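Local atomic coordinates of beta-galactosidase (PDB entry 4MAD), a protein that probably hydrolyses terminal non-reducing beta-D-galactose residues of beta-D-galactosides, as a family 35 glycoside hydrolase. Residues V508-V522 / Q567-H581. Residues are numbered along the deposited sequence; the frame is centred on the assembly and turned at random.
Sequences VKENFPYFHKGILTV and QEGENEIILLELHKH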
ATOM      1  N   VAL A 508      -4.371  -2.887 -33.280  1.00 34.81           N
ATOM      2  CA  VAL A 508      -4.568  -3.073 -31.847  1.00 30.77           C
ATOM      3  C   VAL A 508      -5.883  -3.827 -31.643  1.00 29.46           C
ATOM      4  O   VAL A 508      -6.899  -3.481 -32.244  1.00 30.74           O
ATOM      5  CB  VAL A 508      -4.628  -1.730 -31.101  1.00 31.54           C
ATOM      6  CG1 VAL A 508      -5.424  -1.874 -29.813  1.00 33.61           C
ATOM      7  CG2 VAL A 508      -3.224  -1.220 -30.814  1.00 28.27           C
ATOM      8  N   LYS A 509      -5.862  -4.862 -30.806  1.00 26.43           N
ATOM      9  CA  LYS A 509      -7.015  -5.727 -30.645  1.00 23.96           C
ATOM     10  C   LYS A 509      -7.673  -5.573 -29.299  1.00 23.42           C
ATOM     11  O   LYS A 509      -7.041  -5.601 -28.302  1.00 18.83           O
ATOM     12  CB  LYS A 509      -6.601  -7.181 -30.813  1.00 27.78           C
ATOM     13  CG  LYS A 509      -5.798  -7.458 -31.990  1.00 29.68           C
ATOM     14  CD  LYS A 509      -5.471  -8.939 -32.135  1.00 42.97           C
ATOM     15  CE  LYS A 509      -4.118  -9.297 -31.672  1.00 36.40           C
ATOM     16  NZ  LYS A 509      -3.705 -10.602 -32.152  1.00 38.14           N
ATOM     17  N   GLU A 510      -8.980  -5.422 -29.316  1.00 24.22           N
ATOM     18  CA  GLU A 510      -9.726  -5.308 -28.099  1.00 23.17           C
ATOM     19  C   GLU A 510      -9.586  -6.598 -27.318  1.00 21.48           C
ATOM     20  O   GLU A 510      -9.424  -7.609 -27.893  1.00 22.61           O
ATOM     21  CB  GLU A 510     -11.166  -5.052 -28.405  1.00 22.45           C
ATOM     22  CG  GLU A 510     -11.361  -3.783 -29.110  1.00 28.18           C
ATOM     23  CD  GLU A 510     -11.132  -2.584 -28.211  1.00 29.10           C
ATOM     24  OE1 GLU A 510     -12.076  -2.217 -27.542  1.00 31.87           O
ATOM     25  OE2 GLU A 510     -10.041  -2.035 -28.182  1.00 24.11           O
ATOM     26  N   ASN A 511      -9.587  -6.518 -26.008  1.00 20.71           N
ATOM     27  CA  ASN A 511      -9.508  -7.680 -25.142  1.00 21.85           C
ATOM     28  C   ASN A 511      -8.164  -8.365 -25.075  1.00 20.77           C
ATOM     29  O   ASN A 511      -8.015  -9.340 -24.408  1.00 20.33           O
ATOM     30  CB  ASN A 511     -10.647  -8.630 -25.406  1.00 22.19           C
ATOM     31  CG  ASN A 511     -11.938  -8.057 -24.997  1.00 26.38           C
ATOM     32  OD1 ASN A 511     -12.856  -8.051 -25.737  1.00 35.91           O
ATOM     33  ND2 ASN A 511     -11.996  -7.529 -23.829  1.00 25.14           N
ATOM     34  N   PHE A 512      -7.194  -7.728 -25.680  1.00 18.10           N
ATOM     35  CA  PHE A 512      -5.808  -8.081 -25.556  1.00 18.06           C
ATOM     36  C   PHE A 512      -5.043  -6.893 -24.948  1.00 16.55           C
ATOM     37  O   PHE A 512      -5.268  -5.784 -25.290  1.00 15.64           O
ATOM     38  CB  PHE A 512      -5.200  -8.364 -26.909  1.00 17.19           C
ATOM     39  CG  PHE A 512      -5.661  -9.629 -27.555  1.00 21.22           C
ATOM     40  CD1 PHE A 512      -4.819 -10.695 -27.693  1.00 22.79           C
ATOM     41  CD2 PHE A 512      -6.898  -9.741 -28.059  1.00 19.45           C
ATOM     42  CE1 PHE A 512      -5.237 -11.812 -28.323  1.00 28.00           C
ATOM     43  CE2 PHE A 512      -7.286 -10.849 -28.696  1.00 26.94           C
ATOM     44  CZ  PHE A 512      -6.472 -11.887 -28.799  1.00 20.87           C
ATOM     45  N   PRO A 513      -4.135  -7.160 -24.039  1.00 19.65           N
ATOM     46  CA  PRO A 513      -3.402  -6.055 -23.449  1.00 18.17           C
ATOM     47  C   PRO A 513      -2.404  -5.494 -24.432  1.00 20.57           C
ATOM     48  O   PRO A 513      -1.700  -6.229 -25.026  1.00 19.01           O
ATOM     49  CB  PRO A 513      -2.720  -6.694 -22.232  1.00 17.65           C
ATOM     50  CG  PRO A 513      -3.479  -7.837 -21.954  1.00 19.09           C
ATOM     51  CD  PRO A 513      -3.887  -8.365 -23.252  1.00 20.63           C
ATOM     52  N   TYR A 514      -2.351  -4.182 -24.522  1.00 17.46           N
ATOM     53  CA  TYR A 514      -1.367  -3.506 -25.318  1.00 17.43           C
ATOM     54  C   TYR A 514      -0.717  -2.381 -24.553  1.00 16.68           C
ATOM     55  O   TYR A 514      -1.358  -1.722 -23.816  1.00 18.78           O
ATOM     56  CB  TYR A 514      -1.984  -2.927 -26.560  1.00 17.53           C
ATOM     57  CG  TYR A 514      -2.123  -3.855 -27.699  1.00 19.47           C
ATOM     58  CD1 TYR A 514      -1.261  -3.813 -28.773  1.00 21.65           C
ATOM     59  CD2 TYR A 514      -3.130  -4.776 -27.724  1.00 21.96           C
ATOM     60  CE1 TYR A 514      -1.420  -4.653 -29.820  1.00 24.65           C
ATOM     61  CE2 TYR A 514      -3.279  -5.615 -28.750  1.00 25.10           C
ATOM     62  CZ  TYR A 514      -2.445  -5.559 -29.798  1.00 28.00           C
ATOM     63  OH  TYR A 514      -2.608  -6.434 -30.813  1.00 27.17           O
ATOM     64  N   PHE A 515       0.566  -2.193 -24.773  1.00 15.47           N
ATOM     65  CA  PHE A 515       1.272  -1.019 -24.382  1.00 14.55           C
ATOM     66  C   PHE A 515       1.054   0.102 -25.418  1.00 16.43           C
ATOM     67  O   PHE A 515       1.148  -0.125 -26.579  1.00 19.61           O
ATOM     68  CB  PHE A 515       2.747  -1.303 -24.250  1.00 15.32           C
ATOM     69  CG  PHE A 515       3.084  -2.294 -23.171  1.00 16.97           C
ATOM     70  CD1 PHE A 515       3.277  -1.906 -21.892  1.00 19.23           C
ATOM     71  CD2 PHE A 515       3.214  -3.626 -23.460  1.00 18.22           C
ATOM     72  CE1 PHE A 515       3.589  -2.783 -20.944  1.00 20.22           C
ATOM     73  CE2 PHE A 515       3.533  -4.488 -22.508  1.00 17.50           C
ATOM     74  CZ  PHE A 515       3.711  -4.075 -21.251  1.00 21.37           C
ATOM     75  N   HIS A 516       0.780   1.285 -24.983  1.00 16.22           N
ATOM     76  CA  HIS A 516       0.547   2.357 -25.880  1.00 15.68           C
ATOM     77  C   HIS A 516       1.572   3.412 -25.525  1.00 16.96           C
ATOM     78  O   HIS A 516       1.707   3.719 -24.394  1.00 20.43           O
ATOM     79  CB  HIS A 516      -0.803   2.906 -25.612  1.00 17.80           C
ATOM     80  CG  HIS A 516      -1.907   1.980 -25.955  1.00 17.20           C
ATOM     81  ND1 HIS A 516      -2.254   1.695 -27.238  1.00 22.33           N
ATOM     82  CD2 HIS A 516      -2.748   1.274 -25.180  1.00 22.03           C
ATOM     83  CE1 HIS A 516      -3.273   0.866 -27.242  1.00 20.01           C
ATOM     84  NE2 HIS A 516      -3.582   0.581 -26.004  1.00 18.07           N
ATOM     85  N   LYS A 517       2.277   3.966 -26.490  1.00 17.20           N
ATOM     86  CA  LYS A 517       3.343   4.901 -26.194  1.00 14.49           C
ATOM     87  C   LYS A 517       3.158   6.262 -26.808  1.00 16.03           C
ATOM     88  O   LYS A 517       2.840   6.365 -27.920  1.00 13.81           O
ATOM     89  CB  LYS A 517       4.684   4.375 -26.612  1.00 17.76           C
ATOM     90  CG  LYS A 517       5.791   5.256 -26.206  1.00 19.60           C
ATOM     91  CD  LYS A 517       7.030   4.868 -26.849  1.00 32.16           C
ATOM     92  CE  LYS A 517       8.092   4.825 -25.885  1.00 43.41           C
ATOM     93  NZ  LYS A 517       8.950   5.977 -26.075  1.00 46.41           N
ATOM     94  N   GLY A 518       3.361   7.278 -25.987  1.00 19.25           N
ATOM     95  CA  GLY A 518       3.172   8.647 -26.369  1.00 22.26           C
ATOM     96  C   GLY A 518       4.211   9.578 -25.763  1.00 19.17           C
ATOM     97  O   GLY A 518       4.873   9.220 -24.864  1.00 20.16           O
ATOM     98  N   ILE A 519       4.299  10.783 -26.284  1.00 20.66           N
ATOM     99  CA  ILE A 519       5.233  11.768 -25.797  1.00 22.34           C
ATOM    100  C   ILE A 519       4.513  13.016 -25.264  1.00 23.20           C
ATOM    101  O   ILE A 519       3.693  13.545 -25.923  1.00 22.49           O
ATOM    102  CB  ILE A 519       6.181  12.192 -26.915  1.00 25.58           C
ATOM    103  CG1 ILE A 519       6.883  10.979 -27.491  1.00 30.14           C
ATOM    104  CG2 ILE A 519       7.205  13.093 -26.427  1.00 25.46           C
ATOM    105  CD1 ILE A 519       7.962  10.556 -26.676  1.00 37.73           C
ATOM    106  N   LEU A 520       4.862  13.454 -24.066  1.00 23.58           N
ATOM    107  CA  LEU A 520       4.342  14.657 -23.484  1.00 20.59           C
ATOM    108  C   LEU A 520       5.464  15.655 -23.504  1.00 23.16           C
ATOM    109  O   LEU A 520       6.501  15.385 -23.035  1.00 21.36           O
ATOM    110  CB  LEU A 520       3.952  14.426 -22.065  1.00 23.04           C
ATOM    111  CG  LEU A 520       3.497  15.629 -21.251  1.00 24.32           C
ATOM    112  CD1 LEU A 520       2.386  16.242 -21.877  1.00 22.95           C
ATOM    113  CD2 LEU A 520       3.193  15.310 -19.854  1.00 26.30           C
ATOM    114  N   THR A 521       5.182  16.818 -24.068  1.00 24.14           N
ATOM    115  CA  THR A 521       6.140  17.887 -24.092  1.00 25.15           C
ATOM    116  C   THR A 521       5.785  18.896 -23.029  1.00 22.77           C
ATOM    117  O   THR A 521       4.698  19.355 -22.977  1.00 23.25           O
ATOM    118  CB  THR A 521       6.174  18.582 -25.447  1.00 27.34           C
ATOM    119  OG1 THR A 521       6.519  17.652 -26.451  1.00 28.87           O
ATOM    120  CG2 THR A 521       7.229  19.588 -25.424  1.00 31.68           C
ATOM    121  N   VAL A 522       6.762  19.196 -22.198  1.00 24.33           N
ATOM    122  CA  VAL A 522       6.594  19.940 -20.995  1.00 24.34           C
ATOM    123  C   VAL A 522       7.544  21.133 -21.014  1.00 28.43           C
ATOM    124  O   VAL A 522       8.714  20.947 -21.178  1.00 25.97           O
ATOM    125  CB  VAL A 522       6.934  19.032 -19.831  1.00 25.40           C
ATOM    126  CG1 VAL A 522       7.311  19.766 -18.626  1.00 23.76           C
ATOM    127  CG2 VAL A 522       5.822  18.032 -19.608  1.00 26.37           C
ATOM    128  N   GLN A 567      10.175  15.835 -16.686  1.00 23.28           N
ATOM    129  CA  GLN A 567      11.333  16.605 -17.053  1.00 25.76           C
ATOM    130  C   GLN A 567      11.007  17.577 -18.156  1.00 24.80           C
ATOM    131  O   GLN A 567      10.073  17.406 -18.897  1.00 23.20           O
ATOM    132  CB  GLN A 567      12.490  15.724 -17.455  1.00 27.97           C
ATOM    133  CG  GLN A 567      12.310  14.992 -18.735  1.00 32.75           C
ATOM    134  CD  GLN A 567      13.322  13.879 -18.868  1.00 42.52           C
ATOM    135  OE1 GLN A 567      13.403  13.024 -18.019  1.00 48.78           O
ATOM    136  NE2 GLN A 567      14.093  13.906 -19.898  1.00 36.50           N
ATOM    137  N   GLU A 568      11.798  18.627 -18.233  1.00 25.88           N
ATOM    138  CA  GLU A 568      11.608  19.583 -19.295  1.00 27.57           C
ATOM    139  C   GLU A 568      11.874  18.915 -20.583  1.00 25.68           C
ATOM    140  O   GLU A 568      12.792  18.206 -20.698  1.00 27.21           O
ATOM    141  CB  GLU A 568      12.544  20.776 -19.140  1.00 31.72           C
ATOM    142  CG  GLU A 568      11.914  21.854 -18.299  1.00 38.71           C
ATOM    143  CD  GLU A 568      12.899  22.847 -17.707  1.00 52.20           C
ATOM    144  OE1 GLU A 568      13.968  23.054 -18.294  1.00 50.44           O
ATOM    145  OE2 GLU A 568      12.570  23.423 -16.655  1.00 52.32           O
ATOM    146  N   GLY A 569      11.082  19.208 -21.577  1.00 27.78           N
ATOM    147  CA  GLY A 569      11.257  18.526 -22.839  1.00 29.10           C
ATOM    148  C   GLY A 569      10.309  17.381 -23.046  1.00 28.37           C
ATOM    149  O   GLY A 569       9.214  17.434 -22.597  1.00 26.88           O
ATOM    150  N   GLU A 570      10.752  16.368 -23.762  1.00 26.00           N
ATOM    151  CA  GLU A 570       9.932  15.231 -24.038  1.00 27.29           C
ATOM    152  C   GLU A 570       9.913  14.256 -22.889  1.00 26.20           C
ATOM    153  O   GLU A 570      10.885  14.056 -22.254  1.00 25.04           O
ATOM    154  CB  GLU A 570      10.425  14.556 -25.293  1.00 30.14           C
ATOM    155  CG  GLU A 570      10.294  15.422 -26.478  1.00 32.08           C
ATOM    156  CD  GLU A 570      10.657  14.713 -27.726  1.00 40.20           C
ATOM    157  OE1 GLU A 570      11.369  13.702 -27.688  1.00 39.12           O
ATOM    158  OE2 GLU A 570      10.212  15.192 -28.758  1.00 46.95           O
ATOM    159  N   ASN A 571       8.761  13.654 -22.664  1.00 24.35           N
ATOM    160  CA  ASN A 571       8.540  12.750 -21.571  1.00 20.48           C
ATOM    161  C   ASN A 571       7.880  11.526 -22.137  1.00 22.63           C
ATOM    162  O   ASN A 571       7.042  11.644 -22.961  1.00 22.07           O
ATOM    163  CB  ASN A 571       7.612  13.389 -20.537  1.00 20.10           C
ATOM    164  CG  ASN A 571       8.281  14.511 -19.742  1.00 23.66           C
ATOM    165  OD1 ASN A 571       8.782  14.320 -18.684  1.00 22.86           O
ATOM    166  ND2 ASN A 571       8.250  15.694 -20.290  1.00 23.22           N
ATOM    167  N   GLU A 572       8.266  10.359 -21.663  1.00 18.86           N
ATOM    168  CA  GLU A 572       7.749   9.158 -22.208  1.00 22.04           C
ATOM    169  C   GLU A 572       6.536   8.670 -21.415  1.00 18.38           C
ATOM    170  O   GLU A 572       6.648   8.372 -20.300  1.00 20.39           O
ATOM    171  CB  GLU A 572       8.853   8.116 -22.197  1.00 23.80           C
ATOM    172  CG  GLU A 572       8.419   6.773 -22.486  1.00 31.15           C
ATOM    173  CD  GLU A 572       9.525   5.729 -22.225  1.00 38.32           C
ATOM    174  OE1 GLU A 572       9.541   5.113 -21.150  1.00 31.87           O
ATOM    175  OE2 GLU A 572      10.372   5.584 -23.110  1.00 36.76           O
ATOM    176  N   ILE A 573       5.389   8.614 -22.059  1.00 18.89           N
ATOM    177  CA  ILE A 573       4.207   8.100 -21.439  1.00 20.33           C
ATOM    178  C   ILE A 573       3.882   6.744 -22.001  1.00 19.91           C
ATOM    179  O   ILE A 573       3.653   6.606 -23.145  1.00 19.02           O
ATOM    180  CB  ILE A 573       3.017   8.965 -21.747  1.00 21.08           C
ATOM    181  CG1 ILE A 573       3.296  10.424 -21.394  1.00 18.05           C
ATOM    182  CG2 ILE A 573       1.881   8.489 -21.005  1.00 23.18           C
ATOM    183  CD1 ILE A 573       3.817  10.658 -20.087  1.00 19.83           C
ATOM    184  N   ILE A 574       3.864   5.759 -21.133  1.00 19.65           N
ATOM    185  CA  ILE A 574       3.494   4.411 -21.519  1.00 18.37           C
ATOM    186  C   ILE A 574       2.334   3.894 -20.722  1.00 16.53           C
ATOM    187  O   ILE A 574       2.378   3.915 -19.546  1.00 18.86           O
ATOM    188  CB  ILE A 574       4.651   3.432 -21.339  1.00 18.83           C
ATOM    189  CG1 ILE A 574       5.764   3.794 -22.287  1.00 22.01           C
ATOM    190  CG2 ILE A 574       4.218   2.058 -21.675  1.00 20.04           C
ATOM    191  CD1 ILE A 574       6.945   3.105 -22.065  1.00 26.92           C
ATOM    192  N   LEU A 575       1.305   3.471 -21.411  1.00 17.59           N
ATOM    193  CA  LEU A 575       0.096   3.065 -20.772  1.00 18.28           C
ATOM    194  C   LEU A 575      -0.165   1.657 -21.165  1.00 19.79           C
ATOM    195  O   LEU A 575      -0.148   1.404 -22.296  1.00 20.29           O
ATOM    196  CB  LEU A 575      -1.030   3.910 -21.259  1.00 18.31           C
ATOM    197  CG  LEU A 575      -2.419   3.645 -20.787  1.00 20.79           C
ATOM    198  CD1 LEU A 575      -3.255   4.879 -20.759  1.00 24.29           C
ATOM    199  CD2 LEU A 575      -3.040   2.643 -21.634  1.00 18.92           C
ATOM    200  N   LEU A 576      -0.387   0.752 -20.221  1.00 17.74           N
ATOM    201  CA  LEU A 576      -0.765  -0.615 -20.546  1.00 15.82           C
ATOM    202  C   LEU A 576      -2.244  -0.728 -20.279  1.00 15.34           C
ATOM    203  O   LEU A 576      -2.656  -0.540 -19.194  1.00 16.14           O
ATOM    204  CB  LEU A 576      -0.021  -1.627 -19.680  1.00 19.93           C
ATOM    205  CG  LEU A 576      -0.412  -3.103 -19.752  1.00 20.65           C
ATOM    206  CD1 LEU A 576      -0.331  -3.663 -21.121  1.00 15.03           C
ATOM    207  CD2 LEU A 576       0.383  -3.992 -18.784  1.00 24.99           C
ATOM    208  N   GLU A 577      -3.010  -0.991 -21.299  1.00 17.80           N
ATOM    209  CA  GLU A 577      -4.422  -1.177 -21.166  1.00 16.08           C
ATOM    210  C   GLU A 577      -4.785  -2.607 -21.492  1.00 17.70           C
ATOM    211  O   GLU A 577      -4.352  -3.133 -22.436  1.00 17.15           O
ATOM    212  CB  GLU A 577      -5.200  -0.250 -22.062  1.00 16.71           C
ATOM    213  CG  GLU A 577      -6.538  -0.739 -22.399  1.00 16.66           C
ATOM    214  CD  GLU A 577      -7.567  -0.566 -21.274  1.00 19.12           C
ATOM    215  OE1 GLU A 577      -7.521   0.445 -20.571  1.00 16.46           O
ATOM    216  OE2 GLU A 577      -8.402  -1.454 -21.111  1.00 16.64           O
ATOM    217  N   LEU A 578      -5.537  -3.190 -20.589  1.00 15.74           N
ATOM    218  CA  LEU A 578      -5.954  -4.574 -20.636  1.00 17.96           C
ATOM    219  C   LEU A 578      -7.013  -4.957 -21.630  1.00 17.78           C
ATOM    220  O   LEU A 578      -6.998  -6.009 -22.129  1.00 17.98           O
ATOM    221  CB  LEU A 578      -6.301  -5.124 -19.247  1.00 16.13           C
ATOM    222  CG  LEU A 578      -5.227  -5.050 -18.193  1.00 15.45           C
ATOM    223  CD1 LEU A 578      -5.647  -5.664 -16.883  1.00 19.46           C
ATOM    224  CD2 LEU A 578      -3.947  -5.567 -18.685  1.00 17.69           C
ATOM    225  N   HIS A 579      -8.001  -4.115 -21.814  1.00 15.84           N
ATOM    226  CA  HIS A 579      -9.150  -4.499 -22.577  1.00 16.73           C
ATOM    227  C   HIS A 579      -9.566  -3.652 -23.770  1.00 20.44           C
ATOM    228  O   HIS A 579      -9.775  -4.165 -24.838  1.00 20.68           O
ATOM    229  CB  HIS A 579     -10.349  -4.539 -21.669  1.00 20.21           C
ATOM    230  CG  HIS A 579     -10.209  -5.503 -20.552  1.00 25.21           C
ATOM    231  ND1 HIS A 579     -10.358  -6.852 -20.729  1.00 24.03           N
ATOM    232  CD2 HIS A 579      -9.927  -5.313 -19.248  1.00 23.30           C
ATOM    233  CE1 HIS A 579     -10.171  -7.453 -19.575  1.00 28.47           C
ATOM    234  NE2 HIS A 579      -9.907  -6.546 -18.664  1.00 30.82           N
ATOM    235  N   LYS A 580      -9.776  -2.383 -23.506  1.00 19.62           N
ATOM    236  CA  LYS A 580     -10.371  -1.515 -24.488  1.00 22.16           C
ATOM    237  C   LYS A 580      -9.468  -0.341 -24.769  1.00 20.40           C
ATOM    238  O   LYS A 580      -9.122   0.333 -23.906  1.00 20.25           O
ATOM    239  CB  LYS A 580     -11.714  -1.045 -24.024  1.00 22.47           C
ATOM    240  CG  LYS A 580     -12.740  -2.106 -23.947  1.00 26.33           C
ATOM    241  CD  LYS A 580     -13.982  -1.540 -23.361  1.00 29.79           C
ATOM    242  CE  LYS A 580     -15.159  -2.453 -23.374  1.00 34.90           C
ATOM    243  NZ  LYS A 580     -16.260  -1.849 -22.627  1.00 34.47           N
ATOM    244  N   HIS A 581      -9.122  -0.153 -26.028  1.00 20.26           N
ATOM    245  CA  HIS A 581      -8.080   0.754 -26.423  1.00 20.11           C
ATOM    246  C   HIS A 581      -8.605   2.033 -27.079  1.00 22.46           C
ATOM    247  O   HIS A 581      -9.637   2.027 -27.657  1.00 22.30           O
ATOM    248  CB  HIS A 581      -7.122   0.013 -27.355  1.00 19.74           C
ATOM    249  CG  HIS A 581      -6.622  -1.264 -26.772  1.00 22.14           C
ATOM    250  ND1 HIS A 581      -5.690  -1.300 -25.772  1.00 19.49           N
ATOM    251  CD2 HIS A 581      -6.980  -2.540 -26.997  1.00 22.24           C
ATOM    252  CE1 HIS A 581      -5.499  -2.542 -25.403  1.00 19.50           C
ATOM    253  NE2 HIS A 581      -6.255  -3.315 -26.143  1.00 17.60           N
TER
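His581 sits in a pocket made by the turn 509-512 and the start of strand 514-522, and both of its ring nitrogens are engaged. With CG anti to the carbonyl carbon (chi1 -53°), its ring is turned in among them. His581 NE2 donates to Phe512 O (2.8 Å), which lies almost in the imidazole plane, while His581 ND1 meets His516 NE2 at 2.8 Å in a hydrogen bond whose donor could be either ring. Tyr514 turns its edge to the face of His581, planes 79° apart, and Glu510 OE2 takes the backbone N of His581 through its syn lone pair (3.0 Å). Were this histidine an alanine, Phe512 O and His516 NE2 would probably lose these partners and the Tyr514 edge the ring it packs on. Beyond this cluster, strands 514-522 and 569-577 are antiparallel neighbours in the sheet of the galactose-binding-type domain, between strands 357-366 and 537-542. On one sheet face Leu576 CD1 stands over the Phe515 ring, 3.9 Å from its centroid; near the far end Asn571 ND2 reaches Leu520 O from above the carbonyl plane (3.3 Å). In the second shell, His364 bonds His516 ND1, and Glu577 OE2 accepts His579 N and Lys580 N from opposite faces of the carboxylate plane, Tyr550 holding OE1.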